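PDB 3ALU: lectin CEL-IV, C-type from Cucumaria echinata, which binds galactose-containing sugars such as raffinose through a calcium-dependent carbohydrate recognition domain and assembles as a tetramer. Local coordinates for residues H50-H55 and I146-C151. Residues are numbered along the deposited sequence; the frame is centred on the assembly and turned at random.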
ATOM      1  N   HIS A  50      -1.981   1.877  20.353  1.00 12.65           N
ATOM      2  CA  HIS A  50      -1.708   2.770  21.499  1.00 12.69           C
ATOM      3  C   HIS A  50      -2.344   4.097  21.173  1.00 11.70           C
ATOM      4  O   HIS A  50      -2.687   4.404  20.022  1.00 12.04           O
ATOM      5  CB  HIS A  50      -0.187   3.020  21.689  1.00 13.00           C
ATOM      6  CG  HIS A  50       0.553   1.797  22.102  1.00 13.65           C
ATOM      7  ND1 HIS A  50       0.464   1.270  23.369  1.00 15.87           N
ATOM      8  CD2 HIS A  50       1.289   0.926  21.374  1.00 16.00           C
ATOM      9  CE1 HIS A  50       1.149   0.135  23.420  1.00 16.98           C
ATOM     10  NE2 HIS A  50       1.659  -0.095  22.223  1.00 18.57           N
ATOM     11  N   LEU A  51      -2.538   4.903  22.207  1.00 11.55           N
ATOM     12  CA  LEU A  51      -2.855   6.294  21.937  1.00 10.57           C
ATOM     13  C   LEU A  51      -1.714   6.841  21.074  1.00 11.89           C
ATOM     14  O   LEU A  51      -0.566   6.394  21.178  1.00 12.18           O
ATOM     15  CB  LEU A  51      -2.964   7.074  23.226  1.00 11.34           C
ATOM     16  CG  LEU A  51      -4.243   6.861  24.019  1.00 10.10           C
ATOM     17  CD1 LEU A  51      -4.063   7.377  25.452  1.00 12.56           C
ATOM     18  CD2 LEU A  51      -5.382   7.574  23.343  1.00 11.25           C
ATOM     19  N   ALA A  52      -2.033   7.829  20.220  1.00 10.23           N
ATOM     20  CA  ALA A  52      -1.099   8.315  19.227  1.00 10.49           C
ATOM     21  C   ALA A  52       0.122   8.965  19.872  1.00 11.30           C
ATOM     22  O   ALA A  52      -0.033   9.697  20.830  1.00 11.18           O
ATOM     23  CB  ALA A  52      -1.791   9.335  18.333  1.00 12.47           C
ATOM     24  N   SER A  53       1.290   8.716  19.306  1.00 11.06           N
ATOM     25  CA  SER A  53       2.493   9.516  19.661  1.00 11.82           C
ATOM     26  C   SER A  53       2.785  10.472  18.507  1.00 12.35           C
ATOM     27  O   SER A  53       2.265  10.245  17.432  1.00 14.49           O
ATOM     28  CB  SER A  53       3.667   8.627  19.932  1.00 12.12           C
ATOM     29  OG  SER A  53       4.102   7.840  18.810  1.00 12.40           O
ATOM     30  N   ILE A  54       3.601  11.523  18.742  1.00 12.70           N
ATOM     31  CA  ILE A  54       3.744  12.615  17.751  1.00 12.40           C
ATOM     32  C   ILE A  54       5.213  12.979  17.741  1.00 13.00           C
ATOM     33  O   ILE A  54       5.785  13.217  18.828  1.00 12.77           O
ATOM     34  CB  ILE A  54       2.869  13.833  18.128  1.00 11.69           C
ATOM     35  CG1 ILE A  54       1.378  13.404  18.287  1.00 12.56           C
ATOM     36  CG2 ILE A  54       3.043  14.984  17.104  1.00 10.80           C
ATOM     37  CD1 ILE A  54       0.429  14.496  18.828  1.00 11.69           C
ATOM     38  N   HIS A  55       5.824  13.021  16.545  1.00 12.63           N
ATOM     39  CA  HIS A  55       7.304  13.103  16.476  1.00 13.66           C
ATOM     40  C   HIS A  55       7.847  14.207  15.608  1.00 14.40           C
ATOM     41  O   HIS A  55       9.070  14.309  15.405  1.00 14.83           O
ATOM     42  CB  HIS A  55       7.853  11.764  16.054  1.00 14.20           C
ATOM     43  CG  HIS A  55       7.590  10.737  17.083  1.00 14.49           C
ATOM     44  ND1 HIS A  55       6.535   9.843  16.999  1.00 19.26           N
ATOM     45  CD2 HIS A  55       8.146  10.564  18.296  1.00 10.86           C
ATOM     46  CE1 HIS A  55       6.514   9.105  18.096  1.00 14.00           C
ATOM     47  NE2 HIS A  55       7.472   9.528  18.902  1.00 18.85           N
ATOM     48  N   ILE A 146      -7.275   9.755  20.098  1.00 11.84           N
ATOM     49  CA  ILE A 146      -6.756   9.214  18.845  1.00 12.93           C
ATOM     50  C   ILE A 146      -5.884   8.010  19.102  1.00 12.57           C
ATOM     51  O   ILE A 146      -4.924   8.050  19.880  1.00 12.57           O
ATOM     52  CB  ILE A 146      -5.928  10.257  18.044  1.00 12.82           C
ATOM     53  CG1 ILE A 146      -6.774  11.471  17.681  1.00 16.45           C
ATOM     54  CG2 ILE A 146      -5.318   9.664  16.806  1.00 13.99           C
ATOM     55  CD1 ILE A 146      -5.918  12.723  17.473  1.00 18.05           C
ATOM     56  N   CYS A 147      -6.239   6.904  18.447  1.00 12.51           N
ATOM     57  CA  CYS A 147      -5.395   5.693  18.430  1.00 12.47           C
ATOM     58  C   CYS A 147      -4.475   5.656  17.203  1.00 11.94           C
ATOM     59  O   CYS A 147      -4.828   6.193  16.101  1.00 11.46           O
ATOM     60  CB  CYS A 147      -6.265   4.413  18.411  1.00 13.69           C
ATOM     61  SG  CYS A 147      -7.360   4.210  19.833  1.00 16.60           S
ATOM     62  N   GLN A 148      -3.347   4.966  17.363  1.00 12.28           N
ATOM     63  CA  GLN A 148      -2.489   4.591  16.236  1.00 11.64           C
ATOM     64  C   GLN A 148      -2.410   3.062  16.216  1.00 14.16           C
ATOM     65  O   GLN A 148      -2.337   2.425  17.262  1.00 14.05           O
ATOM     66  CB  GLN A 148      -1.071   5.213  16.356  1.00 13.44           C
ATOM     67  CG  GLN A 148      -0.292   4.635  17.488  1.00 14.18           C
ATOM     68  CD  GLN A 148       1.050   5.299  17.652  1.00 16.39           C
ATOM     69  OE1 GLN A 148       1.176   6.491  17.408  1.00 18.31           O
ATOM     70  NE2 GLN A 148       2.047   4.530  18.105  1.00 20.25           N
ATOM     71  N   LEU A 149      -2.445   2.468  15.026  1.00 13.90           N
ATOM     72  CA  LEU A 149      -2.181   1.035  14.928  1.00 15.35           C
ATOM     73  C   LEU A 149      -0.700   0.809  15.174  1.00 15.91           C
ATOM     74  O   LEU A 149       0.086   1.738  15.060  1.00 15.58           O
ATOM     75  CB  LEU A 149      -2.610   0.530  13.535  1.00 15.12           C
ATOM     76  CG  LEU A 149      -4.135   0.570  13.344  1.00 15.37           C
ATOM     77  CD1 LEU A 149      -4.490   0.162  11.915  1.00 15.01           C
ATOM     78  CD2 LEU A 149      -4.858  -0.381  14.314  1.00 16.92           C
ATOM     79  N   PRO A 150      -0.290  -0.438  15.507  1.00 17.49           N
ATOM     80  CA  PRO A 150       1.094  -0.729  15.731  1.00 19.07           C
ATOM     81  C   PRO A 150       1.944  -0.224  14.564  1.00 19.28           C
ATOM     82  O   PRO A 150       1.613  -0.489  13.397  1.00 20.10           O
ATOM     83  CB  PRO A 150       1.128  -2.281  15.831  1.00 19.15           C
ATOM     84  CG  PRO A 150      -0.221  -2.663  16.232  1.00 20.00           C
ATOM     85  CD  PRO A 150      -1.159  -1.613  15.717  1.00 17.65           C
ATOM     86  N   CYS A 151       2.978   0.545  14.881  1.00 20.44           N
ATOM     87  CA  CYS A 151       3.867   1.149  13.894  1.00 22.01           C
ATOM     88  C   CYS A 151       5.042   0.189  13.698  1.00 21.49           C
ATOM     89  O   CYS A 151       5.771  -0.112  14.648  1.00 20.71           O
ATOM     90  CB  CYS A 151       4.376   2.504  14.409  1.00 23.42           C
ATOM     91  SG  CYS A 151       5.366   3.484  13.227  1.00 30.31           S
TER
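H50 and Q148 form an antiparallel hydrogen-bonded pair where strand 45-51 runs beside strand 143-148 in the central sheet of the C-type lectin fold, with Q148 N to H50 O at 2.8 Å and H50 N to Q148 O longer at 3.2 Å. A52, already beyond the strand end, adds a third backbone bond from its N to I146 O, 2.9 Å. The side chain of Q148 reaches over to bond the loop that follows strand 45-51. With CG tucked over its own backbone (chi1 68°) and the rest of the chain straight, Q148 carries its amide across A52 to S53, whose N bonds OE1 at 2.9 Å from above the amide plane. The amide is gripped at both ends, since K15 also reaches OE1 while NE2 donates to D100, an aspartate that S53 OG shares. H50 instead turns its ring to E30, whose carboxylate also takes L51 N. L51 packs on helix 26-33, and C147 is tied to that helix by its disulfide to C33. I146 also packs on V67 of helix 57-70, and its CG2 meets A52 CB at 3.9 Å.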